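Local coordinates for protein beta-galactosidase (Bacillus circulans subsp. alkalophilus, PDB 3TTY) that hydrolyses terminal beta-galactosyl linkages as a trimeric glycoside hydrolase with a TIM-barrel catalytic domain and binds galactose in its pocket, at residues 158-163 with 223-228; 532-537 with 570-575; 29-34 with 346-351; 409-414 with 421-426. All coordinates share one frame; numbering follows the deposited sequence.

Along the chain, interaction 3 spans the barrel from helix 22-35 to the loop after the last barrel strand, and interaction 1 falls between its two ends, in the connection between barrel strands 142-146 and 249-253, beside the zinc site. Interactions 4 and 2 follow in the domain assigned to trimerisation, with centres about 26 Å apart. Interactions 1 and 4 touch across the two domains, where Trp409 packs on Arg223 and Ser226 of helix 215-243; the centres of interactions 1 and 4 are about 23 Å apart. Interactions 2 and 3 lie farthest from each other, about 57 Å between centres and on opposite sides of the chain's centre.

Interaction 1 of 4, residues 158-163 with 223-228; sequences DNCEKQ and RFQSDS. With ZN (zinc ion), chain G.
The four-cysteine zinc site lies at this contact, where Cys160, at the start of helix 158-172, meets helix 215-243. Cys160 SG binds the zinc ion at 2.3 Å, and Cys115, Cys155 and Cys157 complete the site. From the other helix, Gln225 NE2 donates a hydrogen bond to the same sulfur, 3.5 Å from Cys160 SG, with an N-H...S angle of 160°. The sulfur lies close to the amide plane of Gln225. A bend at chi2 (-65°) turns that side chain toward the metal site, while its OE1 accepts from the backbone N of Cys155; one amide thus serves two zinc ligands as a second-shell group. Such a donor would be expected to draw off some of the negative charge of a zinc-bound thiolate. Both helices lie in the connection between the fourth and fifth strands of the TIM barrel, 142-146 and 249-253. Their short segments cross at 109°, axes 11.1 Å apart, and Phe224 reaches across from helix 215-243. Its ring meets the first turns of helix 158-172 obliquely, with CE2 3.2 Å from Cys160 O and CZ 3.6 Å from Gln163 C. Gln163 CG lies in the ring plane at the edge, 3.8 Å from Phe224 CE1. Ser228 OG lies 3.3 Å above one ring face, offset toward the rim, and donates to Phe224 O at 2.9 Å.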
loop_
_atom_site.group_PDB
_atom_site.type_symbol
_atom_site.label_atom_id
_atom_site.label_comp_id
_atom_site.label_asym_id
_atom_site.label_seq_id
_atom_site.Cartn_x
_atom_site.Cartn_y
_atom_site.Cartn_z
ATOM N N ASP A 158 -11.085 20.472 15.584
ATOM C CA ASP A 158 -12.316 20.997 16.165
ATOM C C ASP A 158 -12.766 22.364 15.648
ATOM O O ASP A 158 -13.957 22.594 15.434
ATOM C CB ASP A 158 -12.178 21.068 17.671
ATOM C CG ASP A 158 -13.144 20.172 18.352
ATOM O OD1 ASP A 158 -12.837 18.958 18.445
ATOM O OD2 ASP A 158 -14.223 20.678 18.748
ATOM N N ASN A 159 -11.818 23.276 15.472
ATOM C CA ASN A 159 -12.141 24.604 14.979
ATOM C C ASN A 159 -12.648 24.591 13.542
ATOM O O ASN A 159 -13.596 25.309 13.201
ATOM C CB ASN A 159 -10.952 25.554 15.173
ATOM C CG ASN A 159 -10.721 25.880 16.641
ATOM O OD1 ASN A 159 -11.657 25.830 17.444
ATOM N ND2 ASN A 159 -9.489 26.189 17.003
ATOM N N CYS A 160 -12.028 23.769 12.702
ATOM C CA CYS A 160 -12.504 23.626 11.340
ATOM C C CYS A 160 -13.881 22.997 11.365
ATOM O O CYS A 160 -14.757 23.397 10.614
ATOM C CB CYS A 160 -11.538 22.804 10.485
ATOM S SG CYS A 160 -10.088 23.747 9.961
ATOM N N GLU A 161 -14.077 22.026 12.250
ATOM C CA GLU A 161 -15.347 21.317 12.307
ATOM C C GLU A 161 -16.468 22.284 12.693
ATOM O O GLU A 161 -17.503 22.346 12.020
ATOM C CB GLU A 161 -15.272 20.140 13.283
ATOM C CG GLU A 161 -16.376 19.128 13.114
ATOM C CD GLU A 161 -16.016 17.783 13.718
ATOM O OE1 GLU A 161 -15.909 16.803 12.945
ATOM O OE2 GLU A 161 -15.840 17.715 14.959
ATOM N N LYS A 162 -16.248 23.058 13.756
ATOM C CA LYS A 162 -17.230 24.059 14.167
ATOM C C LYS A 162 -17.467 25.101 13.082
ATOM O O LYS A 162 -18.594 25.539 12.849
ATOM C CB LYS A 162 -16.787 24.776 15.433
ATOM C CG LYS A 162 -16.664 23.902 16.664
ATOM C CD LYS A 162 -16.180 24.778 17.790
ATOM C CE LYS A 162 -15.733 24.001 19.004
ATOM N NZ LYS A 162 -15.010 24.955 19.906
ATOM N N GLN A 163 -16.398 25.512 12.424
ATOM C CA GLN A 163 -16.531 26.556 11.423
ATOM C C GLN A 163 -17.194 25.982 10.165
ATOM O O GLN A 163 -17.938 26.677 9.482
ATOM C CB GLN A 163 -15.177 27.218 11.152
ATOM C CG GLN A 163 -15.241 28.435 10.255
ATOM C CD GLN A 163 -16.214 29.517 10.746
ATOM O OE1 GLN A 163 -16.430 29.703 11.958
ATOM N NE2 GLN A 163 -16.793 30.243 9.794
ATOM N N ARG A 223 -14.894 22.539 -0.533
ATOM C CA ARG A 223 -15.182 23.953 -0.788
ATOM C C ARG A 223 -14.772 24.784 0.428
ATOM O O ARG A 223 -14.112 25.809 0.305
ATOM C CB ARG A 223 -16.665 24.184 -1.082
ATOM C CG ARG A 223 -17.197 23.476 -2.295
ATOM C CD ARG A 223 -18.702 23.675 -2.448
ATOM N NE ARG A 223 -19.120 23.496 -3.839
ATOM C CZ ARG A 223 -20.143 22.752 -4.245
ATOM N NH1 ARG A 223 -20.893 22.097 -3.363
ATOM N NH2 ARG A 223 -20.416 22.662 -5.548
ATOM N N PHE A 224 -15.176 24.313 1.603
ATOM C CA PHE A 224 -14.983 25.017 2.864
ATOM C C PHE A 224 -13.505 25.214 3.201
ATOM O O PHE A 224 -13.059 26.324 3.527
ATOM C CB PHE A 224 -15.711 24.239 3.975
ATOM C CG PHE A 224 -15.291 24.614 5.364
ATOM C CD1 PHE A 224 -15.515 25.893 5.851
ATOM C CD2 PHE A 224 -14.687 23.685 6.186
ATOM C CE1 PHE A 224 -15.121 26.246 7.138
ATOM C CE2 PHE A 224 -14.284 24.026 7.468
ATOM C CZ PHE A 224 -14.503 25.311 7.947
ATOM N N GLN A 225 -12.743 24.125 3.132
ATOM C CA GLN A 225 -11.298 24.176 3.356
ATOM C C GLN A 225 -10.621 25.146 2.387
ATOM O O GLN A 225 -9.799 25.968 2.779
ATOM C CB GLN A 225 -10.701 22.773 3.233
ATOM C CG GLN A 225 -10.951 21.899 4.471
ATOM C CD GLN A 225 -10.259 22.452 5.695
ATOM O OE1 GLN A 225 -9.032 22.441 5.780
ATOM N NE2 GLN A 225 -11.037 22.958 6.645
ATOM N N SER A 226 -10.990 25.054 1.117
ATOM C CA SER A 226 -10.478 25.970 0.123
ATOM C C SER A 226 -10.853 27.412 0.502
ATOM O O SER A 226 -9.979 28.272 0.560
ATOM C CB SER A 226 -10.983 25.582 -1.260
ATOM O OG SER A 226 -10.415 26.407 -2.257
ATOM N N ASP A 227 -12.132 27.666 0.800
ATOM C CA ASP A 227 -12.565 28.996 1.234
ATOM C C ASP A 227 -11.787 29.500 2.460
ATOM O O ASP A 227 -11.437 30.672 2.514
ATOM C CB ASP A 227 -14.073 29.046 1.552
ATOM C CG ASP A 227 -14.949 28.949 0.319
ATOM O OD1 ASP A 227 -14.410 28.748 -0.790
ATOM O OD2 ASP A 227 -16.194 29.055 0.458
ATOM N N SER A 228 -11.543 28.618 3.433
ATOM C CA SER A 228 -10.878 28.987 4.688
ATOM C C SER A 228 -9.433 29.443 4.461
ATOM O O SER A 228 -8.980 30.434 5.037
ATOM C CB SER A 228 -10.867 27.814 5.680
ATOM O OG SER A 228 -12.170 27.396 6.035
HETATM ZN ZN ZN G . -8.432 23.299 11.502
#

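Interaction 2 of 4, residues 532-537 with 570-575; sequences QDWGGL and PVLTRN
With CG anti to the backbone N in both residues (chi1 170° in Trp534, 180° in Leu572), the indole and the isobutyl group extend from their backbones toward each other. They meet at about a right angle. The touch is made by one methyl: Leu572 CD2 lies 3.8 Å from Trp534 CZ3, on the six-membered part of the indole, and approaches the ring obliquely. The same methyl is 4.2 Å from Leu537 CD2, so it packs against the first and last residues of the turn. That turn, a type II' beta turn from Trp534 to Leu537, lies in the loop that closes the hairpin of strands 525-530 and 540-544, in the mixed sheet of the domain assigned to trimerisation. Two backbone bonds close it, Trp534 N to Leu537 O and Leu537 N to Trp534 O, both 2.9 Å. Gly535 takes the first of its two central positions with a positive phi of 54°, and Gly536 takes the second. On the other segment, Val571 and Leu572 both face Ala559 in a classic beta bulge, where strand 570-577 of the same sheet turns a corner. Helix 591-604 borders both sides of the contact: Phe593 touches Leu537 and Leu572, Leu597 packs on Trp534, and Asn600 hydrogen-bonds to Trp534 O and Gly536 N. Leu558 of strand 556-561 also touches the indole.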
loop_
_atom_site.group_PDB
_atom_site.type_symbol
_atom_site.label_atom_id
_atom_site.label_comp_id
_atom_site.label_asym_id
_atom_site.label_seq_id
_atom_site.Cartn_x
_atom_site.Cartn_y
_atom_site.Cartn_z
ATOM N N GLN A 532 -19.455 7.236 -42.613
ATOM C CA GLN A 532 -18.858 7.538 -43.907
ATOM C C GLN A 532 -17.667 8.453 -43.695
ATOM O O GLN A 532 -17.554 9.102 -42.654
ATOM C CB GLN A 532 -19.879 8.203 -44.833
ATOM C CG GLN A 532 -20.458 9.492 -44.278
ATOM C CD GLN A 532 -21.782 9.886 -44.933
ATOM O OE1 GLN A 532 -22.659 9.045 -45.148
ATOM N NE2 GLN A 532 -21.927 11.171 -45.249
ATOM N N ASP A 533 -16.767 8.497 -44.668
ATOM C CA ASP A 533 -15.611 9.367 -44.552
ATOM C C ASP A 533 -16.140 10.756 -44.217
ATOM O O ASP A 533 -17.108 11.223 -44.811
ATOM C CB ASP A 533 -14.790 9.377 -45.849
ATOM C CG ASP A 533 -14.081 8.043 -46.121
ATOM O OD1 ASP A 533 -14.353 7.043 -45.422
ATOM O OD2 ASP A 533 -13.245 7.994 -47.055
ATOM N N TRP A 534 -15.528 11.395 -43.229
ATOM C CA TRP A 534 -15.910 12.742 -42.830
ATOM C C TRP A 534 -14.650 13.520 -42.454
ATOM O O TRP A 534 -14.078 13.335 -41.371
ATOM C CB TRP A 534 -16.929 12.719 -41.676
ATOM C CG TRP A 534 -17.180 14.078 -41.059
ATOM C CD1 TRP A 534 -17.601 15.210 -41.704
ATOM C CD2 TRP A 534 -17.019 14.444 -39.675
ATOM N NE1 TRP A 534 -17.704 16.254 -40.811
ATOM C CE2 TRP A 534 -17.349 15.814 -39.564
ATOM C CE3 TRP A 534 -16.621 13.751 -38.525
ATOM C CZ2 TRP A 534 -17.298 16.498 -38.348
ATOM C CZ3 TRP A 534 -16.571 14.434 -37.317
ATOM C CH2 TRP A 534 -16.911 15.794 -37.240
ATOM N N GLY A 535 -14.213 14.377 -43.371
ATOM C CA GLY A 535 -12.998 15.141 -43.191
ATOM C C GLY A 535 -11.854 14.211 -42.885
ATOM O O GLY A 535 -11.684 13.193 -43.558
ATOM N N GLY A 536 -11.081 14.544 -41.855
ATOM C CA GLY A 536 -9.944 13.735 -41.463
ATOM C C GLY A 536 -10.299 12.450 -40.737
ATOM O O GLY A 536 -9.413 11.746 -40.273
ATOM N N LEU A 537 -11.586 12.133 -40.630
ATOM C CA LEU A 537 -12.005 10.928 -39.896
ATOM C C LEU A 537 -12.536 9.863 -40.861
ATOM O O LEU A 537 -13.376 10.151 -41.713
ATOM C CB LEU A 537 -13.069 11.287 -38.855
ATOM C CG LEU A 537 -12.871 11.138 -37.334
ATOM C CD1 LEU A 537 -11.428 11.317 -36.885
ATOM C CD2 LEU A 537 -13.816 12.100 -36.570
ATOM N N PRO A 570 -24.952 4.915 -31.593
ATOM C CA PRO A 570 -24.123 6.111 -31.808
ATOM C C PRO A 570 -22.994 6.296 -30.793
ATOM O O PRO A 570 -23.195 6.105 -29.590
ATOM C CB PRO A 570 -25.129 7.265 -31.686
ATOM C CG PRO A 570 -26.485 6.628 -31.913
ATOM C CD PRO A 570 -26.365 5.249 -31.347
ATOM N N VAL A 571 -21.816 6.667 -31.278
ATOM C CA VAL A 571 -20.703 7.025 -30.398
ATOM C C VAL A 571 -20.200 8.439 -30.714
ATOM O O VAL A 571 -19.608 9.109 -29.859
ATOM C CB VAL A 571 -19.565 5.977 -30.435
ATOM C CG1 VAL A 571 -18.978 5.846 -31.839
ATOM C CG2 VAL A 571 -18.487 6.316 -29.414
ATOM N N LEU A 572 -20.456 8.905 -31.936
ATOM C CA LEU A 572 -20.216 10.308 -32.268
ATOM C C LEU A 572 -21.444 10.937 -32.925
ATOM O O LEU A 572 -21.951 10.434 -33.935
ATOM C CB LEU A 572 -19.001 10.473 -33.170
ATOM C CG LEU A 572 -18.693 11.918 -33.559
ATOM C CD1 LEU A 572 -18.339 12.756 -32.337
ATOM C CD2 LEU A 572 -17.581 11.999 -34.625
ATOM N N THR A 573 -21.924 12.037 -32.350
ATOM C CA THR A 573 -23.096 12.709 -32.891
ATOM C C THR A 573 -22.836 14.193 -33.115
ATOM O O THR A 573 -21.983 14.790 -32.452
ATOM C CB THR A 573 -24.331 12.517 -31.978
ATOM O OG1 THR A 573 -24.150 13.246 -30.755
ATOM C CG2 THR A 573 -24.549 11.016 -31.671
ATOM N N ARG A 574 -23.566 14.772 -34.069
ATOM C CA ARG A 574 -23.517 16.203 -34.351
ATOM C C ARG A 574 -24.937 16.764 -34.361
ATOM O O ARG A 574 -25.770 16.334 -35.167
ATOM C CB ARG A 574 -22.853 16.469 -35.710
ATOM C CG ARG A 574 -22.801 17.943 -36.117
ATOM C CD ARG A 574 -22.260 18.120 -37.531
ATOM N NE ARG A 574 -22.006 19.520 -37.867
ATOM C CZ ARG A 574 -22.881 20.319 -38.471
ATOM N NH1 ARG A 574 -24.079 19.861 -38.808
ATOM N NH2 ARG A 574 -22.562 21.580 -38.746
ATOM N N ASN A 575 -25.209 17.712 -33.464
ATOM C CA ASN A 575 -26.508 18.380 -33.426
ATOM C C ASN A 575 -26.449 19.807 -33.918
ATOM O O ASN A 575 -25.700 20.611 -33.377
ATOM C CB ASN A 575 -27.104 18.402 -32.010
ATOM C CG ASN A 575 -28.618 18.719 -32.018
ATOM O OD1 ASN A 575 -29.364 18.170 -32.822
ATOM N ND2 ASN A 575 -29.051 19.620 -31.154
#

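Interaction 3 of 4, residues 29-34 with 346-351; sequences MRMFNL and QLRRSV
A buried, largely apolar packing contact joins helix 22-35, which follows the first strand of the TIM barrel, to the loop after the eighth strand, where the barrel closes. Leu347 CD1 sits over one face of the Phe32 ring in a CH-pi contact, 4.0 Å from the ring centroid and 28° off its normal. Leu347 CB, 3.5 Å from Phe32 CZ, adds a second point of touch near the end of the ring. Phe32 CG lies anti to its carbonyl carbon (chi1 -66°), which carries the ring toward the loop, and Tyr15 meets this ring edge-to-face. The side chain of Leu347 is about 12 Å from a bound galactose. The neighbouring Arg348 bends at chi2 and chi3 back toward the helix, where its NH2 forms a salt bridge with Asp28 and its guanidinium makes a cation-pi contact with Trp20. At right angles to this arginine runs Met31, whose terminal CE lies 3.8 Å from Arg348 NH2.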
loop_
_atom_site.group_PDB
_atom_site.type_symbol
_atom_site.label_atom_id
_atom_site.label_comp_id
_atom_site.label_asym_id
_atom_site.label_seq_id
_atom_site.Cartn_x
_atom_site.Cartn_y
_atom_site.Cartn_z
ATOM N N MET A 29 25.820 38.443 -4.931
ATOM C CA MET A 29 25.640 39.643 -5.751
ATOM C C MET A 29 26.499 39.559 -7.003
ATOM O O MET A 29 26.032 39.855 -8.106
ATOM C CB MET A 29 25.999 40.925 -4.981
ATOM C CG MET A 29 25.144 41.229 -3.751
ATOM S SD MET A 29 23.359 41.125 -4.054
ATOM C CE MET A 29 23.019 39.518 -3.334
ATOM N N ARG A 30 27.762 39.164 -6.823
ATOM C CA ARG A 30 28.696 39.082 -7.935
ATOM C C ARG A 30 28.174 38.103 -8.989
ATOM O O ARG A 30 28.123 38.428 -10.170
ATOM C CB ARG A 30 30.109 38.690 -7.463
ATOM C CG ARG A 30 31.134 38.602 -8.598
ATOM C CD ARG A 30 32.520 38.105 -8.141
ATOM N NE ARG A 30 32.489 36.687 -7.780
ATOM C CZ ARG A 30 32.507 35.692 -8.662
ATOM N NH1 ARG A 30 32.558 35.950 -9.964
ATOM N NH2 ARG A 30 32.464 34.437 -8.242
ATOM N N MET A 31 27.778 36.912 -8.551
ATOM C CA MET A 31 27.258 35.899 -9.475
ATOM C C MET A 31 25.880 36.255 -10.068
ATOM O O MET A 31 25.613 35.957 -11.236
ATOM C CB MET A 31 27.281 34.499 -8.839
ATOM C CG MET A 31 28.705 33.894 -8.780
ATOM S SD MET A 31 28.938 32.271 -8.003
ATOM C CE MET A 31 29.144 32.731 -6.291
ATOM N N PHE A 32 25.023 36.910 -9.281
ATOM C CA PHE A 32 23.713 37.344 -9.784
ATOM C C PHE A 32 23.908 38.323 -10.948
ATOM O O PHE A 32 23.183 38.275 -11.938
ATOM C CB PHE A 32 22.836 37.972 -8.681
ATOM C CG PHE A 32 22.402 36.993 -7.593
ATOM C CD1 PHE A 32 22.611 35.630 -7.734
ATOM C CD2 PHE A 32 21.789 37.452 -6.431
ATOM C CE1 PHE A 32 22.222 34.738 -6.735
ATOM C CE2 PHE A 32 21.395 36.568 -5.431
ATOM C CZ PHE A 32 21.609 35.208 -5.584
ATOM N N ASN A 33 24.894 39.208 -10.833
ATOM C CA ASN A 33 25.179 40.134 -11.922
ATOM C C ASN A 33 25.707 39.420 -13.165
ATOM O O ASN A 33 25.294 39.726 -14.275
ATOM C CB ASN A 33 26.125 41.252 -11.462
ATOM C CG ASN A 33 25.446 42.230 -10.499
ATOM O OD1 ASN A 33 24.317 42.680 -10.739
ATOM N ND2 ASN A 33 26.127 42.548 -9.396
ATOM N N LEU A 34 26.604 38.455 -12.971
ATOM C CA LEU A 34 27.073 37.618 -14.069
ATOM C C LEU A 34 25.925 36.929 -14.798
ATOM O O LEU A 34 25.956 36.785 -16.018
ATOM C CB LEU A 34 28.042 36.555 -13.567
ATOM C CG LEU A 34 29.396 37.056 -13.070
ATOM C CD1 LEU A 34 30.298 35.876 -12.719
ATOM C CD2 LEU A 34 30.045 37.939 -14.128
ATOM N N GLN A 346 16.109 27.457 -6.271
ATOM C CA GLN A 346 16.336 28.722 -5.585
ATOM C C GLN A 346 17.680 29.262 -6.090
ATOM O O GLN A 346 18.345 28.613 -6.894
ATOM C CB GLN A 346 16.359 28.540 -4.064
ATOM C CG GLN A 346 17.326 27.462 -3.555
ATOM C CD GLN A 346 17.383 27.402 -2.025
ATOM O OE1 GLN A 346 17.377 28.433 -1.361
ATOM N NE2 GLN A 346 17.436 26.185 -1.466
ATOM N N LEU A 347 18.084 30.439 -5.621
ATOM C CA LEU A 347 19.296 31.074 -6.138
ATOM C C LEU A 347 20.610 30.450 -5.615
ATOM O O LEU A 347 21.622 30.444 -6.316
ATOM C CB LEU A 347 19.248 32.589 -5.916
ATOM C CG LEU A 347 18.079 33.287 -6.607
ATOM C CD1 LEU A 347 18.268 34.792 -6.642
ATOM C CD2 LEU A 347 17.915 32.732 -8.028
ATOM N N ARG A 348 20.592 29.914 -4.400
ATOM C CA ARG A 348 21.762 29.199 -3.875
ATOM C C ARG A 348 21.335 28.037 -2.980
ATOM O O ARG A 348 20.516 28.212 -2.085
ATOM C CB ARG A 348 22.711 30.140 -3.128
ATOM C CG ARG A 348 23.429 29.484 -1.963
ATOM C CD ARG A 348 24.953 29.662 -1.927
ATOM N NE ARG A 348 25.494 30.961 -2.351
ATOM C CZ ARG A 348 26.799 31.157 -2.579
ATOM N NH1 ARG A 348 27.658 30.159 -2.411
ATOM N NH2 ARG A 348 27.262 32.340 -2.962
ATOM N N ARG A 349 21.897 26.859 -3.232
ATOM C CA ARG A 349 21.485 25.628 -2.561
ATOM C C ARG A 349 21.634 25.700 -1.040
ATOM O O ARG A 349 22.551 26.335 -0.502
ATOM C CB ARG A 349 22.227 24.407 -3.140
ATOM C CG ARG A 349 21.637 23.916 -4.453
ATOM C CD ARG A 349 22.520 22.981 -5.290
ATOM N NE ARG A 349 22.462 21.602 -4.860
ATOM C CZ ARG A 349 22.406 20.535 -5.664
ATOM N NH1 ARG A 349 22.409 20.644 -6.984
ATOM N NH2 ARG A 349 22.371 19.331 -5.121
ATOM N N SER A 350 20.680 25.076 -0.359
ATOM C CA SER A 350 20.713 24.902 1.088
ATOM C C SER A 350 21.624 23.729 1.424
ATOM O O SER A 350 22.104 23.042 0.526
ATOM C CB SER A 350 19.311 24.592 1.584
ATOM O OG SER A 350 18.807 23.481 0.864
ATOM N N VAL A 351 21.763 23.431 2.712
ATOM C CA VAL A 351 22.958 22.757 3.197
ATOM C C VAL A 351 22.891 21.492 4.124
ATOM O O VAL A 351 23.830 20.708 4.100
ATOM C CB VAL A 351 23.910 23.866 3.753
ATOM C CG1 VAL A 351 24.350 23.598 5.160
ATOM C CG2 VAL A 351 25.056 24.139 2.782
#

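Interaction 4 of 4, residues 409-414 with 421-426; sequences WALELS and LNYVNE
Leu411 carries the direct contact by dividing its two methyls between the partners. CD1 lies 3.5 Å from Tyr423 CD1, meeting the phenol ring obliquely near its CB end, and CD2 is 4.2 Å from Leu421 CD2. Both partners cross Leu411 at about a right angle. Tyr423 has CG anti to the backbone N (chi1 178°), which carries the ring toward Leu411. Beside this apolar patch, a water links the segments: it donates to Glu412 OE2 at 2.7 Å and accepts from Val424 N at 3.1 Å. Asn422 is the N-cap of helix 423-435. Its OD1 accepts from Asn425 N at 2.8 Å, the donor tilted 32° from the carbonyl plane. Further out, Arg408 forms a salt bridge with Glu412, and Asp404 N hydrogen-bonds to Tyr423 OH, tying the ring to the start of helix 405-413. The contact pairs two successive helices of the domain assigned to trimerisation, with Trp409 and Leu413 turned onto helix 215-243 of the barrel domain.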
loop_
_atom_site.group_PDB
_atom_site.type_symbol
_atom_site.label_atom_id
_atom_site.label_comp_id
_atom_site.label_asym_id
_atom_site.label_seq_id
_atom_site.Cartn_x
_atom_site.Cartn_y
_atom_site.Cartn_z
ATOM N N TRP A 409 -13.673 17.534 -8.030
ATOM C CA TRP A 409 -13.944 16.962 -6.715
ATOM C C TRP A 409 -15.102 15.962 -6.735
ATOM O O TRP A 409 -14.990 14.851 -6.194
ATOM C CB TRP A 409 -14.260 18.065 -5.713
ATOM C CG TRP A 409 -13.102 18.966 -5.406
ATOM C CD1 TRP A 409 -11.773 18.680 -5.556
ATOM C CD2 TRP A 409 -13.172 20.307 -4.906
ATOM N NE1 TRP A 409 -11.018 19.761 -5.171
ATOM C CE2 TRP A 409 -11.851 20.771 -4.766
ATOM C CE3 TRP A 409 -14.227 21.158 -4.562
ATOM C CZ2 TRP A 409 -11.552 22.044 -4.283
ATOM C CZ3 TRP A 409 -13.938 22.416 -4.097
ATOM C CH2 TRP A 409 -12.606 22.852 -3.953
ATOM N N ALA A 410 -16.217 16.355 -7.340
ATOM C CA ALA A 410 -17.365 15.449 -7.433
ATOM C C ALA A 410 -17.022 14.163 -8.205
ATOM O O ALA A 410 -17.342 13.052 -7.756
ATOM C CB ALA A 410 -18.563 16.150 -8.046
ATOM N N LEU A 411 -16.348 14.309 -9.345
ATOM C CA LEU A 411 -15.907 13.140 -10.106
ATOM C C LEU A 411 -14.993 12.250 -9.287
ATOM O O LEU A 411 -15.148 11.038 -9.274
ATOM C CB LEU A 411 -15.181 13.556 -11.383
ATOM C CG LEU A 411 -16.049 13.888 -12.589
ATOM C CD1 LEU A 411 -15.169 14.301 -13.748
ATOM C CD2 LEU A 411 -16.922 12.690 -12.959
ATOM N N GLU A 412 -14.037 12.843 -8.588
ATOM C CA GLU A 412 -13.063 12.026 -7.873
ATOM C C GLU A 412 -13.630 11.394 -6.604
ATOM O O GLU A 412 -13.093 10.406 -6.110
ATOM C CB GLU A 412 -11.792 12.825 -7.579
ATOM C CG GLU A 412 -11.035 13.209 -8.851
ATOM C CD GLU A 412 -9.732 13.954 -8.585
ATOM O OE1 GLU A 412 -9.407 14.207 -7.400
ATOM O OE2 GLU A 412 -9.043 14.296 -9.575
ATOM N N LEU A 413 -14.707 11.964 -6.076
ATOM C CA LEU A 413 -15.345 11.430 -4.871
ATOM C C LEU A 413 -16.430 10.420 -5.211
ATOM O O LEU A 413 -16.889 9.672 -4.349
ATOM C CB LEU A 413 -15.951 12.561 -4.041
ATOM C CG LEU A 413 -14.951 13.446 -3.315
ATOM C CD1 LEU A 413 -15.542 14.828 -3.011
ATOM C CD2 LEU A 413 -14.529 12.736 -2.053
ATOM N N SER A 414 -16.851 10.422 -6.469
ATOM C CA SER A 414 -17.928 9.564 -6.925
ATOM C C SER A 414 -17.624 8.086 -6.698
ATOM O O SER A 414 -16.504 7.618 -6.933
ATOM C CB SER A 414 -18.196 9.811 -8.412
ATOM O OG SER A 414 -19.344 9.093 -8.847
ATOM N N LEU A 421 -11.536 6.076 -14.707
ATOM C CA LEU A 421 -11.858 7.433 -15.151
ATOM C C LEU A 421 -11.010 8.432 -14.398
ATOM O O LEU A 421 -11.059 8.518 -13.169
ATOM C CB LEU A 421 -13.350 7.760 -14.983
ATOM C CG LEU A 421 -13.782 9.181 -15.372
ATOM C CD1 LEU A 421 -13.479 9.482 -16.840
ATOM C CD2 LEU A 421 -15.267 9.440 -15.041
ATOM N N ASN A 422 -10.206 9.171 -15.144
ATOM C CA ASN A 422 -9.379 10.213 -14.565
ATOM C C ASN A 422 -9.698 11.519 -15.273
ATOM O O ASN A 422 -9.425 11.671 -16.471
ATOM C CB ASN A 422 -7.900 9.839 -14.716
ATOM C CG ASN A 422 -6.965 10.891 -14.157
ATOM O OD1 ASN A 422 -7.002 12.056 -14.561
ATOM N ND2 ASN A 422 -6.110 10.484 -13.224
ATOM N N TYR A 423 -10.308 12.447 -14.540
ATOM C CA TYR A 423 -10.804 13.701 -15.119
ATOM C C TYR A 423 -9.726 14.462 -15.869
ATOM O O TYR A 423 -9.890 14.790 -17.053
ATOM C CB TYR A 423 -11.410 14.589 -14.036
ATOM C CG TYR A 423 -11.917 15.946 -14.496
ATOM C CD1 TYR A 423 -12.732 16.072 -15.610
ATOM C CD2 TYR A 423 -11.618 17.096 -13.772
ATOM C CE1 TYR A 423 -13.220 17.315 -16.011
ATOM C CE2 TYR A 423 -12.100 18.333 -14.150
ATOM C CZ TYR A 423 -12.900 18.437 -15.272
ATOM O OH TYR A 423 -13.355 19.673 -15.660
ATOM N N VAL A 424 -8.627 14.747 -15.181
ATOM C CA VAL A 424 -7.551 15.517 -15.788
ATOM C C VAL A 424 -6.986 14.816 -17.026
ATOM O O VAL A 424 -6.710 15.474 -18.042
ATOM C CB VAL A 424 -6.432 15.874 -14.769
ATOM C CG1 VAL A 424 -5.254 16.495 -15.469
ATOM C CG2 VAL A 424 -6.976 16.818 -13.693
ATOM N N ASN A 425 -6.835 13.494 -16.964
ATOM C CA ASN A 425 -6.344 12.750 -18.127
ATOM C C ASN A 425 -7.231 12.988 -19.357
ATOM O O ASN A 425 -6.731 13.228 -20.460
ATOM C CB ASN A 425 -6.229 11.242 -17.845
ATOM C CG ASN A 425 -4.967 10.877 -17.056
ATOM O OD1 ASN A 425 -4.808 9.735 -16.614
ATOM N ND2 ASN A 425 -4.073 11.846 -16.869
ATOM N N GLU A 426 -8.547 12.911 -19.163
ATOM C CA GLU A 426 -9.497 13.162 -20.246
ATOM C C GLU A 426 -9.392 14.589 -20.756
ATOM O O GLU A 426 -9.350 14.805 -21.959
ATOM C CB GLU A 426 -10.932 12.851 -19.818
ATOM C CG GLU A 426 -11.133 11.419 -19.384
ATOM C CD GLU A 426 -10.820 10.420 -20.493
ATOM O OE1 GLU A 426 -11.411 10.517 -21.597
ATOM O OE2 GLU A 426 -9.973 9.532 -20.258
HETATM O O HOH W 1 -8.141 14.158 -12.161
#